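Local atomic coordinates of putative C39-like peptidase (Bacillus anthracis, PDB entry 3ERV), a protein that is of unknown function but, as a C39-like member of the papain-like clan CA, probably cleaves peptide bonds as a cysteine peptidase. Residues P44-D47 against E51-S54; D67-A72 against N96-S101; P89-V94 against T166-V171; S103-Y108 against V214-Q219. One frame throughout, in Å; residues are numbered along the deposited sequence.

Interaction 1: residues P44-D47 against E51-S54; sequences PELD and EVTS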
# COMPACT_ATOMS: atom_id res chain seq x y z
N PRO A 44 -6.30 3.29 -16.55
CA PRO A 44 -7.51 2.46 -16.69
C PRO A 44 -7.32 0.93 -16.54
O PRO A 44 -8.29 0.22 -16.33
CB PRO A 44 -7.94 2.77 -18.13
CG PRO A 44 -6.61 2.99 -18.86
CD PRO A 44 -5.81 3.79 -17.86
N GLU A 45 -6.09 0.42 -16.68
CA GLU A 45 -5.82 -1.03 -16.71
C GLU A 45 -6.16 -1.86 -15.45
O GLU A 45 -6.54 -3.01 -15.55
CB GLU A 45 -4.35 -1.26 -17.07
CG GLU A 45 -3.99 -0.56 -18.33
CD GLU A 45 -3.43 0.84 -18.16
OE1 GLU A 45 -3.63 1.57 -17.15
OE2 GLU A 45 -2.77 1.22 -19.10
N LEU A 46 -6.05 -1.27 -14.27
CA LEU A 46 -6.15 -2.04 -13.01
C LEU A 46 -7.18 -1.42 -12.11
O LEU A 46 -6.83 -0.53 -11.34
CB LEU A 46 -4.80 -2.06 -12.28
CG LEU A 46 -3.61 -2.73 -13.02
CD1 LEU A 46 -2.40 -2.83 -12.08
CD2 LEU A 46 -4.05 -4.15 -13.50
N ASP A 47 -8.43 -1.89 -12.19
CA ASP A 47 -9.51 -1.32 -11.35
C ASP A 47 -9.15 -1.47 -9.89
O ASP A 47 -9.42 -0.56 -9.09
CB ASP A 47 -10.88 -2.00 -11.60
CG ASP A 47 -11.52 -1.54 -12.89
OD1 ASP A 47 -11.07 -0.51 -13.46
OD2 ASP A 47 -12.43 -2.25 -13.39
N GLU A 51 -2.42 -1.23 -4.63
CA GLU A 51 -1.19 -1.80 -4.03
C GLU A 51 -0.04 -2.09 -5.01
O GLU A 51 1.14 -1.72 -4.75
CB GLU A 51 -1.53 -3.08 -3.26
CG GLU A 51 -2.66 -2.93 -2.25
CD GLU A 51 -4.06 -3.37 -2.70
OE1 GLU A 51 -4.32 -3.48 -3.92
OE2 GLU A 51 -4.94 -3.56 -1.80
N VAL A 52 -0.34 -2.75 -6.12
CA VAL A 52 0.73 -3.06 -7.06
C VAL A 52 1.24 -1.78 -7.76
O VAL A 52 2.41 -1.72 -8.18
CB VAL A 52 0.38 -4.17 -8.10
CG1 VAL A 52 0.06 -5.53 -7.40
CG2 VAL A 52 -0.75 -3.74 -9.10
N THR A 53 0.37 -0.80 -7.92
CA THR A 53 0.78 0.44 -8.59
C THR A 53 1.70 1.28 -7.70
O THR A 53 2.68 1.83 -8.21
CB THR A 53 -0.45 1.26 -9.10
OG1 THR A 53 -1.23 0.45 -9.99
CG2 THR A 53 -0.00 2.49 -9.87
N SER A 54 1.38 1.38 -6.39
CA SER A 54 2.26 2.02 -5.39
C SER A 54 3.62 1.29 -5.26
O SER A 54 4.70 1.90 -5.16
CB SER A 54 1.59 2.02 -3.99
OG SER A 54 0.37 2.81 -3.97
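Leu46 meets Val52 and Thr53 without any ring, amide or carboxylate taking part, so there are no flat faces or edges to place: a methyl of Leu46 meets a methyl of Val52 and, more loosely, the hydroxyl oxygen of Thr53. The CD1 methyl of Leu46 lies 3.5 Å from CG2 of Val52, the two side chains crossing at about a right angle. Leu46 has CG anti to its carbonyl carbon (chi1 -61°) and CD1 anti to CA (chi2 -173°), which carries this one methyl across to the helix. The same CD1 lies 4.1 Å from Thr53 OG1; the hydroxyl itself is hydrogen-bonded to the carbonyl of Gly49, one turn earlier. The contact joins the loop ahead of helix 50-61 to the first turns of that helix, which starts at Cys50. In papain-like peptidases the nucleophilic cysteine sits at the start of such a helix, and Cys50 with His178 and Asp194 would fit a catalytic triad; Thr53 lies near this group without touching it. All three contacting residues are buried. Leu46 also packs on Met69 and Ala72 of helix 68-74 and on Tyr98.

Interaction 2: residues D67-A72 against N96-S101; sequences DKMKLA and NIYTFS. With EDO (1,2-ethanediol), chain B.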
# COMPACT_ATOMS: atom_id res chain seq x y z
N ASP A 67 6.81 -2.55 -14.37
CA ASP A 67 5.59 -1.78 -14.47
C ASP A 67 4.47 -2.45 -13.67
O ASP A 67 4.60 -3.60 -13.27
CB ASP A 67 5.16 -1.59 -15.92
CG ASP A 67 4.81 -2.89 -16.57
OD1 ASP A 67 3.73 -3.45 -16.36
OD2 ASP A 67 5.63 -3.39 -17.32
N LYS A 68 3.39 -1.71 -13.46
CA LYS A 68 2.26 -2.18 -12.69
C LYS A 68 1.60 -3.45 -13.24
O LYS A 68 1.03 -4.21 -12.46
CB LYS A 68 1.23 -1.07 -12.56
CG LYS A 68 0.38 -0.85 -13.83
CD LYS A 68 -0.35 0.54 -13.77
CE LYS A 68 -1.39 0.62 -14.86
NZ LYS A 68 -1.74 2.00 -15.24
N MET A 69 1.63 -3.67 -14.56
CA MET A 69 1.00 -4.86 -15.16
C MET A 69 1.77 -6.14 -14.82
O MET A 69 1.19 -7.21 -14.58
CB MET A 69 0.86 -4.71 -16.70
CG MET A 69 0.06 -3.42 -17.17
SD MET A 69 -1.60 -3.43 -16.47
CE MET A 69 -2.13 -5.09 -17.00
N LYS A 70 3.09 -6.05 -14.80
CA LYS A 70 3.88 -7.22 -14.43
C LYS A 70 3.64 -7.55 -12.96
O LYS A 70 3.48 -8.70 -12.57
CB LYS A 70 5.38 -6.98 -14.71
CG LYS A 70 6.26 -8.20 -14.38
CD LYS A 70 7.33 -8.39 -15.50
CE LYS A 70 8.33 -9.53 -15.23
NZ LYS A 70 9.21 -9.26 -14.06
N LEU A 71 3.57 -6.52 -12.12
CA LEU A 71 3.37 -6.74 -10.70
C LEU A 71 1.96 -7.29 -10.43
O LEU A 71 1.75 -8.12 -9.49
CB LEU A 71 3.59 -5.43 -9.90
CG LEU A 71 5.04 -4.91 -9.98
CD1 LEU A 71 5.14 -3.62 -9.18
CD2 LEU A 71 6.04 -5.95 -9.42
N ALA A 72 1.00 -6.80 -11.23
CA ALA A 72 -0.37 -7.28 -11.11
C ALA A 72 -0.48 -8.78 -11.46
O ALA A 72 -1.31 -9.49 -10.89
CB ALA A 72 -1.29 -6.48 -11.98
N ASN A 96 -10.35 -10.19 -7.91
CA ASN A 96 -10.01 -9.70 -9.24
C ASN A 96 -9.30 -8.36 -9.21
O ASN A 96 -9.87 -7.34 -8.82
CB ASN A 96 -11.27 -9.66 -10.11
CG ASN A 96 -10.95 -9.67 -11.59
OD1 ASN A 96 -10.33 -8.71 -12.11
ND2 ASN A 96 -11.32 -10.76 -12.28
N ILE A 97 -8.01 -8.37 -9.54
CA ILE A 97 -7.21 -7.16 -9.58
C ILE A 97 -7.55 -6.24 -10.80
O ILE A 97 -7.33 -5.03 -10.74
CB ILE A 97 -5.70 -7.52 -9.57
CG1 ILE A 97 -4.83 -6.29 -9.22
CG2 ILE A 97 -5.31 -8.22 -10.92
CD1 ILE A 97 -3.40 -6.69 -8.77
N TYR A 98 -8.11 -6.82 -11.85
CA TYR A 98 -8.26 -6.15 -13.14
C TYR A 98 -9.58 -5.39 -13.30
O TYR A 98 -9.60 -4.25 -13.79
CB TYR A 98 -8.20 -7.18 -14.29
CG TYR A 98 -6.87 -7.87 -14.41
CD1 TYR A 98 -5.72 -7.15 -14.77
CD2 TYR A 98 -6.74 -9.24 -14.15
CE1 TYR A 98 -4.48 -7.78 -14.86
CE2 TYR A 98 -5.50 -9.87 -14.26
CZ TYR A 98 -4.38 -9.13 -14.59
OH TYR A 98 -3.16 -9.77 -14.66
N THR A 99 -10.68 -6.04 -12.92
CA THR A 99 -12.00 -5.46 -13.23
C THR A 99 -13.02 -5.42 -12.07
O THR A 99 -13.27 -6.44 -11.43
CB THR A 99 -12.65 -6.10 -14.48
OG1 THR A 99 -13.89 -5.43 -14.74
CG2 THR A 99 -12.93 -7.59 -14.29
N PHE A 100 -13.65 -4.25 -11.88
CA PHE A 100 -14.75 -4.06 -10.91
C PHE A 100 -15.92 -4.97 -11.29
O PHE A 100 -16.77 -5.31 -10.48
CB PHE A 100 -15.21 -2.59 -10.91
CG PHE A 100 -14.31 -1.64 -10.11
CD1 PHE A 100 -13.94 -1.95 -8.83
CD2 PHE A 100 -13.88 -0.45 -10.65
CE1 PHE A 100 -13.17 -1.09 -8.10
CE2 PHE A 100 -13.07 0.39 -9.93
CZ PHE A 100 -12.73 0.08 -8.65
N SER A 101 -15.98 -5.41 -12.52
CA SER A 101 -17.10 -6.27 -12.91
C SER A 101 -17.03 -7.64 -12.25
O SER A 101 -17.95 -8.42 -12.41
CB SER A 101 -17.19 -6.41 -14.43
OG SER A 101 -16.15 -7.26 -14.92
C1 EDO B . -6.83 -11.36 -11.12
O1 EDO B . -6.82 -11.04 -9.73
C2 EDO B . -7.50 -12.67 -11.43
O2 EDO B . -8.92 -12.54 -11.43
O HOH W 1 -1.13 -8.18 -15.75
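An Asx turn headed by Asn96 presents Ile97 and Tyr98 to helix 68-74, where they meet Ala72 and Met69. Asn96 OD1 accepts from Tyr98 N at 2.9 Å and from Thr99 N at 2.8 Å, the two donors arriving from opposite faces of the amide plane, and this double grip fixes the turn. Ile97 CD1 reaches Ala72 CB at 3.8 Å, since CG1 stands anti to the backbone N (chi1 -164°) and the chain runs on extended. Tyr98 receives the methyl of Met69 at its ring edge, CE to CE1 4.2 Å; the bent thioether chain of Met69 brings that methyl round. A water lying in the ring plane links the two segments, donating to Met69 O and hydrogen-bonded to Tyr98 OH, each at 2.8 Å. Ile97 CG2 sits over the centre of one Tyr98 face, 3.6 Å above it. A 1,2-ethanediol molecule, probably from the crystallisation liquor, accepts from Ile97 N through O1 at 2.9 Å. Asp67 caps the start of the helix through OD1. Behind the contact lies helix 50-61, whose Val52 packs on both Ile97 and Leu71, and Leu71 reaches on to Leu115 and Tyr119 of helix 109-119.

Interaction 3: residues P89-V94 against T166-V171; sequences PNEGFV and TNNGDV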
# COMPACT_ATOMS: atom_id res chain seq x y z
N PRO A 89 -6.64 -11.40 2.73
CA PRO A 89 -5.66 -10.51 2.03
C PRO A 89 -4.25 -10.61 2.60
O PRO A 89 -3.28 -10.08 1.99
CB PRO A 89 -6.22 -9.10 2.22
CG PRO A 89 -7.11 -9.20 3.50
CD PRO A 89 -7.70 -10.64 3.44
N ASN A 90 -4.13 -11.27 3.77
CA ASN A 90 -2.84 -11.64 4.29
C ASN A 90 -2.24 -12.85 3.58
O ASN A 90 -1.04 -13.11 3.68
CB ASN A 90 -2.88 -11.86 5.81
CG ASN A 90 -3.32 -10.59 6.58
OD1 ASN A 90 -2.58 -9.61 6.69
ND2 ASN A 90 -4.54 -10.61 7.10
N GLU A 91 -3.06 -13.57 2.82
CA GLU A 91 -2.53 -14.71 2.06
C GLU A 91 -2.20 -14.35 0.59
O GLU A 91 -1.18 -14.77 0.04
CB GLU A 91 -3.45 -15.90 2.13
CG GLU A 91 -2.71 -17.19 1.86
CD GLU A 91 -3.66 -18.37 1.60
OE1 GLU A 91 -4.78 -18.36 2.18
OE2 GLU A 91 -3.27 -19.30 0.83
N GLY A 92 -3.04 -13.54 -0.02
CA GLY A 92 -2.76 -13.07 -1.37
C GLY A 92 -3.72 -11.95 -1.72
O GLY A 92 -4.61 -11.60 -0.90
N PHE A 93 -3.59 -11.42 -2.95
CA PHE A 93 -4.59 -10.51 -3.44
C PHE A 93 -5.93 -11.23 -3.54
O PHE A 93 -6.03 -12.28 -4.17
CB PHE A 93 -4.20 -9.88 -4.81
CG PHE A 93 -5.15 -8.83 -5.26
CD1 PHE A 93 -4.84 -7.50 -5.09
CD2 PHE A 93 -6.39 -9.19 -5.81
CE1 PHE A 93 -5.77 -6.49 -5.50
CE2 PHE A 93 -7.33 -8.21 -6.20
CZ PHE A 93 -7.02 -6.86 -6.05
N VAL A 94 -6.98 -10.64 -2.96
CA VAL A 94 -8.29 -11.35 -2.90
C VAL A 94 -9.19 -11.00 -4.09
O VAL A 94 -9.68 -9.84 -4.21
CB VAL A 94 -9.09 -11.06 -1.55
CG1 VAL A 94 -10.44 -11.86 -1.52
CG2 VAL A 94 -8.26 -11.39 -0.33
N THR A 166 -11.93 -16.41 7.31
CA THR A 166 -11.10 -16.99 6.25
C THR A 166 -10.52 -18.28 6.83
O THR A 166 -10.71 -18.53 8.03
CB THR A 166 -9.95 -16.06 5.89
OG1 THR A 166 -8.94 -16.15 6.90
CG2 THR A 166 -10.44 -14.61 5.81
N ASN A 167 -9.80 -19.06 6.03
CA ASN A 167 -9.13 -20.25 6.54
C ASN A 167 -8.04 -19.92 7.55
O ASN A 167 -7.39 -20.81 8.10
CB ASN A 167 -8.57 -21.12 5.40
N ASN A 168 -7.83 -18.65 7.83
CA ASN A 168 -6.72 -18.28 8.71
C ASN A 168 -7.12 -17.24 9.70
O ASN A 168 -6.33 -16.37 10.06
CB ASN A 168 -5.57 -17.75 7.87
CG ASN A 168 -5.48 -18.44 6.50
OD1 ASN A 168 -5.01 -19.57 6.41
ND2 ASN A 168 -5.94 -17.75 5.44
N GLY A 169 -8.37 -17.31 10.14
CA GLY A 169 -8.86 -16.41 11.16
C GLY A 169 -9.58 -15.21 10.58
O GLY A 169 -9.65 -15.04 9.37
N ASP A 170 -10.10 -14.38 11.46
CA ASP A 170 -10.91 -13.24 11.06
C ASP A 170 -10.02 -12.12 10.59
O ASP A 170 -8.89 -11.97 11.08
CB ASP A 170 -11.72 -12.74 12.25
CG ASP A 170 -12.62 -13.80 12.81
OD1 ASP A 170 -12.74 -14.88 12.16
OD2 ASP A 170 -13.20 -13.56 13.91
N VAL A 171 -10.50 -11.38 9.63
CA VAL A 171 -9.79 -10.21 9.21
C VAL A 171 -10.77 -9.06 9.03
O VAL A 171 -11.86 -9.25 8.50
CB VAL A 171 -8.88 -10.44 7.93
CG1 VAL A 171 -9.60 -11.29 6.90
CG2 VAL A 171 -8.47 -9.11 7.28
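Pro89 and Val171 form the apolar centre of this contact, the ring carbons of the proline facing the two methyls of the valine: CD lies 4.0 Å from CG1, and CG lies 4.0 Å from CG2. Both residues are buried. Val171 can offer both methyls because its first torsion (chi1 42°) sets CG1 between the backbone N and the carbonyl carbon and leaves CG2 anti to the N. On the exposed side, Asn90 ND2 comes within 4.2 Å of Val171 CG2. Glu91 stretches out to Asn168, where OE1 and ND2 are 3.5 Å apart; the carboxylate and amide planes stand 86° to each other, and the pair is a loose polar approach. Further out, Thr166 and Gly169 hold the turn that carries Asn168: Thr166 OG1 donates to Gly169 O at 2.8 Å, in the carbonyl plane and on a lone pair. Asn88 ties the two sides together, its ND2 bonding to Thr166 OG1 and its OD1 accepting from Asn90 N. The contact thus sets the loop ahead of strand 93-94 against the tip of the two-stranded hairpin 162-166/169-173. Strand 93-94 runs parallel to strand 77-82, while Val94 packs on Trp164 of the hairpin.

Interaction 4: residues S103-Y108 against V214-Q219; sequences SGYGVY and VQMGSQ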
# COMPACT_ATOMS: atom_id res chain seq x y z
N SER A 103 -15.90 -9.67 -8.38
CA SER A 103 -15.56 -9.40 -6.97
C SER A 103 -14.07 -9.33 -6.72
O SER A 103 -13.32 -10.11 -7.29
CB SER A 103 -16.11 -10.52 -6.08
OG SER A 103 -17.49 -10.65 -6.31
N GLY A 104 -13.67 -8.47 -5.78
CA GLY A 104 -12.27 -8.41 -5.35
C GLY A 104 -12.11 -7.44 -4.21
O GLY A 104 -13.01 -6.63 -3.91
N TYR A 105 -10.96 -7.49 -3.55
CA TYR A 105 -10.74 -6.58 -2.47
C TYR A 105 -9.36 -5.88 -2.60
O TYR A 105 -9.27 -4.76 -3.12
CB TYR A 105 -10.88 -7.36 -1.13
CG TYR A 105 -10.52 -6.51 0.08
CD1 TYR A 105 -11.22 -5.33 0.36
CD2 TYR A 105 -9.50 -6.90 0.95
CE1 TYR A 105 -10.90 -4.54 1.46
CE2 TYR A 105 -9.16 -6.11 2.05
CZ TYR A 105 -9.90 -4.93 2.30
OH TYR A 105 -9.65 -4.12 3.39
N GLY A 106 -8.28 -6.57 -2.21
CA GLY A 106 -6.94 -5.95 -2.20
C GLY A 106 -6.01 -6.97 -1.59
O GLY A 106 -6.36 -8.16 -1.49
N VAL A 107 -4.85 -6.52 -1.15
CA VAL A 107 -3.83 -7.41 -0.64
C VAL A 107 -3.14 -6.66 0.48
O VAL A 107 -3.02 -5.43 0.43
CB VAL A 107 -2.81 -7.84 -1.75
CG1 VAL A 107 -2.09 -6.60 -2.28
CG2 VAL A 107 -1.80 -8.83 -1.19
N TYR A 108 -2.72 -7.37 1.52
CA TYR A 108 -2.12 -6.71 2.67
C TYR A 108 -0.58 -6.82 2.60
O TYR A 108 -0.02 -7.26 1.61
CB TYR A 108 -2.70 -7.27 3.98
CG TYR A 108 -4.07 -6.69 4.34
CD1 TYR A 108 -4.65 -5.68 3.55
CD2 TYR A 108 -4.78 -7.12 5.50
CE1 TYR A 108 -5.88 -5.13 3.86
CE2 TYR A 108 -6.04 -6.55 5.83
CZ TYR A 108 -6.58 -5.54 4.99
OH TYR A 108 -7.81 -4.93 5.25
N VAL A 214 -2.61 3.68 11.28
CA VAL A 214 -2.58 2.80 12.47
C VAL A 214 -3.84 1.92 12.55
O VAL A 214 -3.78 0.72 12.83
CB VAL A 214 -2.40 3.63 13.78
CG1 VAL A 214 -2.73 2.76 14.99
CG2 VAL A 214 -0.97 4.18 13.88
N GLN A 215 -4.99 2.53 12.27
CA GLN A 215 -6.27 1.82 12.22
C GLN A 215 -6.32 0.67 11.22
O GLN A 215 -6.93 -0.35 11.52
CB GLN A 215 -7.43 2.77 11.92
CG GLN A 215 -8.75 2.05 11.90
CD GLN A 215 -9.92 3.00 11.80
OE1 GLN A 215 -10.04 3.79 10.87
NE2 GLN A 215 -10.79 2.92 12.77
N MET A 216 -5.70 0.83 10.04
CA MET A 216 -5.59 -0.28 9.09
C MET A 216 -4.48 -1.28 9.39
O MET A 216 -4.24 -2.17 8.58
CB MET A 216 -5.46 0.22 7.64
CG MET A 216 -6.74 0.84 7.08
SD MET A 216 -8.14 -0.31 6.95
CE MET A 216 -7.51 -1.57 5.81
N GLY A 217 -3.78 -1.16 10.52
CA GLY A 217 -2.88 -2.22 10.92
C GLY A 217 -1.43 -1.79 10.89
O GLY A 217 -0.53 -2.62 10.99
N SER A 218 -1.19 -0.49 10.74
CA SER A 218 0.18 0.02 10.61
C SER A 218 1.00 -0.69 9.50
O SER A 218 2.19 -0.95 9.68
CB SER A 218 0.90 -0.09 11.96
OG SER A 218 0.44 0.92 12.84
N GLN A 219 0.35 -1.02 8.38
CA GLN A 219 0.99 -1.83 7.35
C GLN A 219 1.85 -0.95 6.43
O GLN A 219 1.37 0.06 5.90
CB GLN A 219 -0.03 -2.57 6.53
CG GLN A 219 -1.19 -3.21 7.30
CD GLN A 219 -2.01 -4.07 6.35
OE1 GLN A 219 -1.42 -4.75 5.52
NE2 GLN A 219 -3.34 -4.03 6.45
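Helix 206-215 ends in a Schellman motif, with Gly217 at positive phi (114°), Gly217 N bonded to Val214 O and Ser218 N to Trp213 O, and this reversal brings Met216 and Gln219 together against Tyr108. The amide of Gln219 stands almost upright on the tyrosine ring, the planes 81° apart, with NE2 3.3 Å above the ring centre. The same NE2 donates to Met216 O at 3.0 Å in a nearly straight bond (N-H...O 167°). Gln219 OE1 lies 3.2 Å from Tyr108 CB and accepts from His109 N at the start of helix 109-119. Met216, bent at both chi2 and chi3, brings CE to 3.4 Å from Tyr108 OH and, more loosely, to 4.1 Å from Tyr105 OH. The two phenol oxygens are hydrogen-bonded to each other at 2.7 Å, and Tyr108 OH also bonds to Ser172 O, so these buried hydroxyls are provided for. Tyr105 leans on Trp164 and Ile173 of the neighbouring hairpin. With both amide atoms of Gln219 bonded to backbone, its rotation is fixed, and the second N-H of NE2 is probably directed at the ring, consistent with an amino-aromatic contact to the electron-rich face of Tyr108.

How the interactions relate
Interactions 1 and 2 form one cluster, their centres about 6 Å apart, joined by the salt bridge Glu45 OE1 to Lys68 NZ (2.7 Å) and by a probable hydrogen bond from Phe100 N to Asp47 OD2. Interactions 3 and 4, about 10 Å apart between centres, share a backbone link at Pro89 O and Tyr108 N (2.8 Å) and another between Val94 and Tyr105. The two groups meet through Glu51, whose OE2 probably accepts from Val107 N (3.0 Å), and through a probable backbone bond from Asn96 N to Ser103 O (3.0 Å). Thr53 of interaction 1 and Met216 of interaction 4 both lie near the possible Cys50-His178-Asp194 triad; neither touches it.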